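Local coordinates for chitin-binding domain 3 protein (Micromonospora aurantiaca ATCC 27029, PDB 5OPF) that probably cleaves polysaccharides such as cellulose or chitin oxidatively, as a copper-dependent lytic polysaccharide monooxygenase of family AA10, at residues A[106-111]-A[174-179]; A[92-97]-A[189-194]; A[67-72]-A[129-134]. All blocks are in the same frame, centred on the assembly; numbering follows the deposited sequence.

Contact 1: residues A[106-111]-A[174-179]; sequences ASHGAD and TIWQAS. With CU (copper (II) ion), chain B.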
loop_
_atom_site.group_PDB
_atom_site.type_symbol
_atom_site.label_atom_id
_atom_site.label_comp_id
_atom_site.label_asym_id
_atom_site.label_seq_id
_atom_site.Cartn_x
_atom_site.Cartn_y
_atom_site.Cartn_z
ATOM N N ALA A 106 -5.357 11.224 -10.859
ATOM C CA ALA A 106 -6.650 11.487 -11.469
ATOM C C ALA A 106 -7.481 12.550 -10.766
ATOM O O ALA A 106 -8.559 12.890 -11.271
ATOM C CB ALA A 106 -7.461 10.189 -11.532
ATOM N N SER A 107 -7.035 13.076 -9.624
ATOM C CA SER A 107 -7.759 14.125 -8.904
ATOM C C SER A 107 -9.185 13.703 -8.536
ATOM O O SER A 107 -10.148 14.448 -8.733
ATOM C CB SER A 107 -7.739 15.440 -9.684
ATOM O OG SER A 107 -6.396 15.881 -9.859
ATOM N N HIS A 108 -9.319 12.494 -7.985
ATOM C CA HIS A 108 -10.625 11.977 -7.581
ATOM C C HIS A 108 -11.137 12.552 -6.267
ATOM O O HIS A 108 -12.343 12.449 -5.999
ATOM C CB HIS A 108 -10.557 10.467 -7.345
ATOM C CG HIS A 108 -10.216 9.630 -8.548
ATOM N ND1 HIS A 108 -10.796 9.802 -9.784
ATOM C CD2 HIS A 108 -9.424 8.534 -8.656
ATOM C CE1 HIS A 108 -10.353 8.865 -10.607
ATOM N NE2 HIS A 108 -9.520 8.082 -9.950
ATOM N N GLY A 109 -10.275 13.114 -5.422
ATOM C CA GLY A 109 -10.651 13.402 -4.050
ATOM C C GLY A 109 -10.732 12.155 -3.189
ATOM O O GLY A 109 -10.617 11.017 -3.669
ATOM N N ALA A 110 -10.935 12.357 -1.895
ATOM C CA ALA A 110 -11.143 11.260 -0.960
ATOM C C ALA A 110 -12.371 11.503 -0.093
ATOM O O ALA A 110 -12.571 12.604 0.433
ATOM C CB ALA A 110 -9.938 11.086 -0.020
ATOM N N ASP A 111 -13.164 10.448 0.103
ATOM C CA ASP A 111 -14.145 10.452 1.184
ATOM C C ASP A 111 -13.432 10.297 2.520
ATOM O O ASP A 111 -13.857 10.872 3.537
ATOM C CB ASP A 111 -15.160 9.312 1.005
ATOM C CG ASP A 111 -16.084 9.493 -0.185
ATOM O OD1 ASP A 111 -16.033 10.518 -0.896
ATOM O OD2 ASP A 111 -16.930 8.592 -0.376
ATOM N N THR A 174 -2.845 1.329 4.072
ATOM C CA THR A 174 -3.554 2.564 3.775
ATOM C C THR A 174 -4.754 2.234 2.891
ATOM O O THR A 174 -4.613 1.566 1.850
ATOM C CB THR A 174 -2.617 3.581 3.095
ATOM O OG1 THR A 174 -1.510 3.884 3.959
ATOM C CG2 THR A 174 -3.344 4.877 2.788
ATOM N N ILE A 175 -5.924 2.726 3.291
ATOM C CA ILE A 175 -7.174 2.552 2.551
ATOM C C ILE A 175 -7.624 3.925 2.071
ATOM O O ILE A 175 -7.853 4.829 2.883
ATOM C CB ILE A 175 -8.276 1.913 3.416
ATOM C CG1 ILE A 175 -7.809 0.570 3.978
ATOM C CG2 ILE A 175 -9.582 1.768 2.586
ATOM C CD1 ILE A 175 -8.831 -0.126 4.864
ATOM N N TRP A 176 -7.749 4.085 0.758
ATOM C CA TRP A 176 -8.270 5.302 0.143
ATOM C C TRP A 176 -9.657 5.019 -0.417
ATOM O O TRP A 176 -9.803 4.192 -1.324
ATOM C CB TRP A 176 -7.358 5.728 -1.001
ATOM C CG TRP A 176 -7.818 6.892 -1.865
ATOM C CD1 TRP A 176 -8.606 7.963 -1.516
ATOM C CD2 TRP A 176 -7.431 7.107 -3.224
ATOM N NE1 TRP A 176 -8.725 8.827 -2.594
ATOM C CE2 TRP A 176 -8.013 8.315 -3.648
ATOM C CE3 TRP A 176 -6.664 6.378 -4.130
ATOM C CZ2 TRP A 176 -7.816 8.823 -4.929
ATOM C CZ3 TRP A 176 -6.483 6.875 -5.399
ATOM C CH2 TRP A 176 -7.048 8.090 -5.783
ATOM N N GLN A 177 -10.676 5.704 0.102
ATOM C CA GLN A 177 -12.010 5.686 -0.489
ATOM C C GLN A 177 -12.095 6.923 -1.377
ATOM O O GLN A 177 -12.123 8.049 -0.875
ATOM C CB GLN A 177 -13.080 5.709 0.602
ATOM C CG GLN A 177 -14.509 5.694 0.069
ATOM C CD GLN A 177 -14.906 4.367 -0.544
ATOM O OE1 GLN A 177 -14.463 3.318 -0.110
ATOM N NE2 GLN A 177 -15.777 4.409 -1.536
ATOM N N ALA A 178 -12.095 6.725 -2.688
ATOM C CA ALA A 178 -12.126 7.836 -3.630
ATOM C C ALA A 178 -13.535 8.425 -3.695
ATOM O O ALA A 178 -14.520 7.771 -3.335
ATOM C CB ALA A 178 -11.675 7.359 -5.003
ATOM N N SER A 179 -13.632 9.681 -4.143
ATOM C CA SER A 179 -14.902 10.414 -4.065
ATOM C C SER A 179 -15.740 10.406 -5.343
ATOM O O SER A 179 -16.906 10.826 -5.296
ATOM C CB SER A 179 -14.666 11.873 -3.644
ATOM O OG SER A 179 -14.126 11.931 -2.336
HETATM CU CU CU B . -8.581 6.519 -10.742
HETATM O O HOH W 1 -17.045 6.962 -2.588
HETATM O O HOH W 2 -18.046 11.097 -2.564
#
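Ala110 and Ala178 form an antiparallel non-hydrogen-bonded pair, CA to CA 4.5 Å, where strand 169-178 ends beside the start of strand 110-118. Past this pair, Asp111 N gives a hydrogen bond of 2.8 Å to Gln177 O. Among the side chains, the CG of Trp176 stands anti to the backbone N (chi1 173°), which swings the indole out across the 108-110 backbone. There NE1 donates to Gly109 O at 3.1 Å. The N-H comes from above the carbonyl plane, 39° out of it, and the bond is bent. Ala110 CB touches the same pyrrole edge, 3.7 Å from Trp176 CD1. At the far end of the indole, Trp176 CH2 meets His108 CD2 at 3.8 Å. The pair is oblique, with the ring planes 34° apart. His108 NE2 binds the copper at 2.0 Å, and His1 and Tyr185 complete the metal site. His108 and His1 form the histidine brace typical of these enzymes; Trp176 stands beside His108 in the second shell. With an alanine in place of Trp176 the NE1 donor and the ring edge beside His108 are gone; Gly109 O would probably lose its side-chain partner and a gap open next to the copper ligand. One water joins Asp111 OD2, Gln177 NE2 and Ala178 O. A second water links Asp111 OD1 to Ser179 O. Gln177 NE2 also donates to Asp182. Around the contact, Tyr185 of strand 183-192 stacks on Trp176, and Phe102 of strand 97-104 meets it edge-to-face. The indole therefore lies between the two sheets, with strands 110-118 and 183-192 pairing on either side of strand 169-178.

Contact 2: residues A[92-97]-A[189-194]; sequences VPVTNN and SDVDFG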
loop_
_atom_site.group_PDB
_atom_site.type_symbol
_atom_site.label_atom_id
_atom_site.label_comp_id
_atom_site.label_asym_id
_atom_site.label_seq_id
_atom_site.Cartn_x
_atom_site.Cartn_y
_atom_site.Cartn_z
ATOM N N VAL A 92 11.524 0.784 3.969
ATOM C CA VAL A 92 12.164 2.093 4.098
ATOM C C VAL A 92 12.100 2.508 5.562
ATOM O O VAL A 92 11.179 2.091 6.294
ATOM C CB VAL A 92 11.531 3.156 3.190
ATOM C CG1 VAL A 92 11.690 2.770 1.717
ATOM C CG2 VAL A 92 10.071 3.394 3.535
ATOM N N PRO A 93 13.025 3.349 6.012
ATOM C CA PRO A 93 13.037 3.755 7.421
ATOM C C PRO A 93 12.025 4.846 7.716
ATOM O O PRO A 93 11.873 5.803 6.954
ATOM C CB PRO A 93 14.461 4.289 7.620
ATOM C CG PRO A 93 14.908 4.685 6.269
ATOM C CD PRO A 93 14.238 3.778 5.295
ATOM N N VAL A 94 11.334 4.699 8.848
ATOM C CA VAL A 94 10.382 5.690 9.331
ATOM C C VAL A 94 10.571 5.857 10.837
ATOM O O VAL A 94 11.231 5.052 11.497
ATOM C CB VAL A 94 8.918 5.318 9.007
ATOM C CG1 VAL A 94 8.720 5.177 7.496
ATOM C CG2 VAL A 94 8.502 4.041 9.750
ATOM N N THR A 95 10.012 6.940 11.372
ATOM C CA THR A 95 9.943 7.180 12.808
ATOM C C THR A 95 8.508 6.979 13.284
ATOM O O THR A 95 7.576 6.885 12.488
ATOM C CB THR A 95 10.447 8.593 13.159
ATOM O OG1 THR A 95 9.698 9.575 12.439
ATOM C CG2 THR A 95 11.919 8.730 12.813
ATOM N N ASN A 96 8.325 6.919 14.606
ATOM C CA ASN A 96 7.010 6.557 15.133
ATOM C C ASN A 96 5.934 7.550 14.727
ATOM O O ASN A 96 4.801 7.156 14.440
ATOM C CB ASN A 96 7.070 6.403 16.644
ATOM C CG ASN A 96 7.965 5.265 17.049
ATOM O OD1 ASN A 96 9.156 5.469 17.316
ATOM N ND2 ASN A 96 7.431 4.053 17.048
ATOM N N ASN A 97 6.267 8.837 14.719
ATOM C CA ASN A 97 5.425 9.859 14.111
ATOM C C ASN A 97 5.940 10.049 12.697
ATOM O O ASN A 97 7.072 10.517 12.503
ATOM C CB ASN A 97 5.533 11.166 14.885
ATOM C CG ASN A 97 4.829 11.111 16.192
ATOM O OD1 ASN A 97 3.629 11.357 16.264
ATOM N ND2 ASN A 97 5.563 10.788 17.246
ATOM N N SER A 189 2.534 -0.990 2.700
ATOM C CA SER A 189 3.893 -0.457 2.587
ATOM C C SER A 189 4.770 -1.054 3.682
ATOM O O SER A 189 4.429 -0.969 4.872
ATOM C CB SER A 189 3.936 1.067 2.752
ATOM O OG SER A 189 3.121 1.713 1.800
ATOM N N ASP A 190 5.910 -1.619 3.294
ATOM C CA ASP A 190 6.846 -2.168 4.265
ATOM C C ASP A 190 7.761 -1.076 4.801
ATOM O O ASP A 190 8.365 -0.316 4.039
ATOM C CB ASP A 190 7.643 -3.303 3.630
ATOM C CG ASP A 190 6.743 -4.413 3.148
ATOM O OD1 ASP A 190 6.253 -5.166 4.022
ATOM O OD2 ASP A 190 6.501 -4.503 1.903
ATOM N N VAL A 191 7.845 -0.998 6.130
ATOM C CA VAL A 191 8.623 0.038 6.796
ATOM C C VAL A 191 9.445 -0.578 7.915
ATOM O O VAL A 191 9.200 -1.700 8.361
ATOM C CB VAL A 191 7.737 1.182 7.346
ATOM C CG1 VAL A 191 6.964 1.839 6.225
ATOM C CG2 VAL A 191 6.811 0.681 8.445
ATOM N N ASP A 192 10.423 0.185 8.391
ATOM C CA ASP A 192 11.211 -0.210 9.551
ATOM C C ASP A 192 11.281 1.005 10.461
ATOM O O ASP A 192 11.835 2.040 10.073
ATOM C CB ASP A 192 12.597 -0.689 9.121
ATOM C CG ASP A 192 13.364 -1.358 10.251
ATOM O OD1 ASP A 192 13.330 -0.854 11.395
ATOM O OD2 ASP A 192 14.009 -2.405 9.994
ATOM N N PHE A 193 10.699 0.892 11.655
ATOM C CA PHE A 193 10.657 1.977 12.632
ATOM C C PHE A 193 11.990 2.201 13.338
ATOM O O PHE A 193 12.096 3.106 14.179
ATOM C CB PHE A 193 9.515 1.735 13.638
ATOM C CG PHE A 193 8.151 2.068 13.088
ATOM C CD1 PHE A 193 7.647 3.343 13.224
ATOM C CD2 PHE A 193 7.386 1.124 12.434
ATOM C CE1 PHE A 193 6.407 3.684 12.711
ATOM C CE2 PHE A 193 6.141 1.452 11.916
ATOM C CZ PHE A 193 5.647 2.740 12.047
ATOM N N GLY A 194 13.014 1.429 12.996
ATOM C CA GLY A 194 14.338 1.620 13.563
ATOM C C GLY A 194 14.578 0.807 14.811
ATOM O O GLY A 194 13.662 0.110 15.294
ATOM O OXT GLY A 194 15.705 0.860 15.340
HETATM O O HOH W 3 11.139 5.421 15.383
#
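Val92 and Pro93 run parallel to Val191 and Asp192, each pair with CA atoms 4.9 Å apart. The pairing bonds are Asp192 N to Val92 O at 2.9 Å and Val94 N to Asp192 O at 3.0 Å. A weak bond joins Val92 N to Asp190 O. Val94 carries the apolar part. From its CB the side chain forks. CG1, anti to the carbonyl carbon (chi1 -59°), packs against Val191 CG1 at 4.0 Å. CG2 lies between the backbone N and the carbonyl carbon and reaches the Phe193 ring. It rests over the centre of that ring, 3.6 Å from the centroid and 12° off the normal, a clear CH-pi contact. Val94 CG2 also touches Val191 CB at 3.8 Å, so one methyl fills the angle between the valine and the ring. Asn96 CA lies at the ring edge, 3.8 Å from Phe193 CD1. A water bridges Asn96 OD1 and Phe193 O, while Asn96 ND2 is taken up by the carbonyls of Ala163 and Arg166. The chain ends just after this: Asp192 OD1 accepts from Gly194 N through its anti lone pair, which makes an Asx turn. The contact places the C-terminal end of the chain beside strand 92-93, in the immunoglobulin-like beta core of the family. Strand 92-93 pairs with one side of strand 183-192, whose backbone bonds to strand 169-178 through Ser189 and Val191; Pro7, just after strand 2-6, touches Val92 and Val191.

Contact 3: residues A[67-72]-A[129-134]; sequences GQLCSG and LRWSDL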
loop_
_atom_site.group_PDB
_atom_site.type_symbol
_atom_site.label_atom_id
_atom_site.label_comp_id
_atom_site.label_asym_id
_atom_site.label_seq_id
_atom_site.Cartn_x
_atom_site.Cartn_y
_atom_site.Cartn_z
ATOM N N GLY A 67 -5.009 -12.335 5.141
ATOM C CA GLY A 67 -4.049 -12.896 4.213
ATOM C C GLY A 67 -4.174 -12.394 2.791
ATOM O O GLY A 67 -3.354 -12.776 1.942
ATOM N N GLN A 68 -5.177 -11.562 2.506
ATOM C CA GLN A 68 -5.401 -10.979 1.188
ATOM C C GLN A 68 -5.438 -9.457 1.253
ATOM O O GLN A 68 -5.896 -8.808 0.311
ATOM C CB GLN A 68 -6.696 -11.504 0.572
ATOM C CG GLN A 68 -6.721 -13.008 0.409
ATOM C CD GLN A 68 -8.068 -13.548 0.024
ATOM O OE1 GLN A 68 -8.478 -14.624 0.507
ATOM N NE2 GLN A 68 -8.757 -12.851 -0.838
ATOM N N LEU A 69 -4.953 -8.861 2.343
ATOM C CA LEU A 69 -5.027 -7.402 2.463
ATOM C C LEU A 69 -4.217 -6.707 1.371
ATOM O O LEU A 69 -4.681 -5.735 0.765
ATOM C CB LEU A 69 -4.580 -6.938 3.854
ATOM C CG LEU A 69 -5.667 -7.014 4.935
ATOM C CD1 LEU A 69 -6.065 -8.443 5.265
ATOM C CD2 LEU A 69 -5.239 -6.281 6.180
ATOM N N CYS A 70 -3.000 -7.188 1.109
ATOM C CA CYS A 70 -2.103 -6.463 0.213
ATOM C C CYS A 70 -2.479 -6.586 -1.262
ATOM O O CYS A 70 -1.998 -5.785 -2.078
ATOM C CB CYS A 70 -0.656 -6.884 0.455
ATOM S SG CYS A 70 -0.085 -6.583 2.151
ATOM N N SER A 71 -3.312 -7.565 -1.620
ATOM C CA SER A 71 -3.852 -7.690 -2.966
ATOM C C SER A 71 -5.257 -7.117 -3.088
ATOM O O SER A 71 -5.895 -7.295 -4.131
ATOM C CB SER A 71 -3.889 -9.148 -3.388
ATOM O OG SER A 71 -4.872 -9.841 -2.654
ATOM N N GLY A 72 -5.767 -6.457 -2.055
ATOM C CA GLY A 72 -7.124 -5.930 -2.105
ATOM C C GLY A 72 -8.174 -7.016 -2.213
ATOM O O GLY A 72 -9.181 -6.830 -2.910
ATOM N N LEU A 129 -0.655 -11.098 6.779
ATOM C CA LEU A 129 -1.206 -9.891 7.381
ATOM C C LEU A 129 -2.697 -10.079 7.625
ATOM O O LEU A 129 -3.443 -10.453 6.715
ATOM C CB LEU A 129 -0.969 -8.693 6.467
ATOM C CG LEU A 129 -1.390 -7.329 7.023
ATOM C CD1 LEU A 129 -0.589 -6.956 8.250
ATOM C CD2 LEU A 129 -1.261 -6.277 5.948
ATOM N N ARG A 130 -3.123 -9.831 8.864
ATOM C CA ARG A 130 -4.513 -9.950 9.284
ATOM C C ARG A 130 -5.043 -8.593 9.733
ATOM O O ARG A 130 -4.293 -7.744 10.223
ATOM C CB ARG A 130 -4.628 -10.880 10.492
ATOM C CG ARG A 130 -4.028 -12.229 10.288
ATOM C CD ARG A 130 -4.126 -13.067 11.550
ATOM N NE ARG A 130 -3.707 -14.427 11.271
ATOM C CZ ARG A 130 -4.421 -15.302 10.568
ATOM N NH1 ARG A 130 -5.616 -14.975 10.078
ATOM N NH2 ARG A 130 -3.934 -16.512 10.363
ATOM N N TRP A 131 -6.353 -8.399 9.602
ATOM C CA TRP A 131 -6.959 -7.180 10.123
ATOM C C TRP A 131 -6.651 -6.990 11.607
ATOM O O TRP A 131 -6.404 -5.863 12.057
ATOM C CB TRP A 131 -8.465 -7.188 9.872
ATOM C CG TRP A 131 -8.840 -6.896 8.446
ATOM C CD1 TRP A 131 -9.111 -7.803 7.465
ATOM C CD2 TRP A 131 -9.004 -5.601 7.848
ATOM N NE1 TRP A 131 -9.419 -7.159 6.295
ATOM C CE2 TRP A 131 -9.362 -5.808 6.505
ATOM C CE3 TRP A 131 -8.863 -4.293 8.309
ATOM C CZ2 TRP A 131 -9.609 -4.759 5.621
ATOM C CZ3 TRP A 131 -9.101 -3.249 7.425
ATOM C CH2 TRP A 131 -9.479 -3.494 6.103
ATOM N N SER A 132 -6.631 -8.077 12.383
ATOM C CA SER A 132 -6.383 -7.969 13.821
ATOM C C SER A 132 -4.946 -7.578 14.149
ATOM O O SER A 132 -4.659 -7.215 15.299
ATOM C CB SER A 132 -6.740 -9.286 14.515
ATOM O OG SER A 132 -5.915 -10.339 14.072
ATOM N N ASP A 133 -4.035 -7.663 13.189
ATOM C CA ASP A 133 -2.685 -7.149 13.387
ATOM C C ASP A 133 -2.598 -5.631 13.290
ATOM O O ASP A 133 -1.555 -5.072 13.661
ATOM C CB ASP A 133 -1.736 -7.717 12.331
ATOM C CG ASP A 133 -1.541 -9.216 12.441
ATOM O OD1 ASP A 133 -1.307 -9.695 13.566
ATOM O OD2 ASP A 133 -1.607 -9.903 11.387
ATOM N N LEU A 134 -3.643 -4.953 12.823
ATOM C CA LEU A 134 -3.579 -3.540 12.460
ATOM C C LEU A 134 -4.248 -2.647 13.499
ATOM O O LEU A 134 -5.313 -2.974 14.036
ATOM C CB LEU A 134 -4.286 -3.306 11.130
ATOM C CG LEU A 134 -3.621 -3.924 9.909
ATOM C CD1 LEU A 134 -4.523 -3.719 8.697
ATOM C CD2 LEU A 134 -2.238 -3.341 9.650
#
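Leu69 points its branched end into a pocket made by Leu129, Trp131 and Leu134. It belongs to a type I beta turn, Leu69 to Gly72, in the loop between helices 60-63 and 75-78, which packs on the beta-sandwich. Leu69 CD2 sits over the five-membered ring of Trp131, 4.1 Å from its centroid and 5° off the normal. This is a CH-pi contact, and the two side chains cross obliquely. Leu69 CD1 lies beside the indole nitrogen, 3.7 Å from Trp131 NE1, whose proton goes to the Ile64 carbonyl. Leu134 comes from another direction. It meets Leu69 tip to tip, Leu134 CD1 to Leu69 CD2 at 3.7 Å. Leu129 crosses Leu69 at about a right angle. Its CG stands anti to the backbone N (chi1 -175°), which brings CD2 against both Leu69 CB and the sulfur of Cys70. That cysteine forms a disulfide with Cys188 of strand 183-192, so the turn is tied covalently to the sheet as well as packed on Trp131 of the 3-10 segment 131-133. At the start of 67-72, Gly67 N donates to Leu129 O at 2.9 Å, with the donor tilted 23° from the carbonyl plane.

From the N terminus the chain starts with strand 2-6, then runs through helices to the loop holding 67-72. Next comes 92-97, which leads into strand 97-104, and then 106-111, which begins strand 110-118. Segment 129-134 then closes contact 3 with 67-72. Segment 174-179 closes contact 1, and 189-194 closes contact 2 at the C terminus. Contact 1 therefore lies within the span of contact 2, while contact 3 crosses both. Contacts 1 and 2 share the mixed sheet through neighbouring strands 169-178 and 183-192, at centres 24 Å apart. Contact 3 joins two loops, the second leading into strand 134-140 of that sheet, and touches contact 1, Trp131 CH2 to Ile175 CD1 at 3.6 Å.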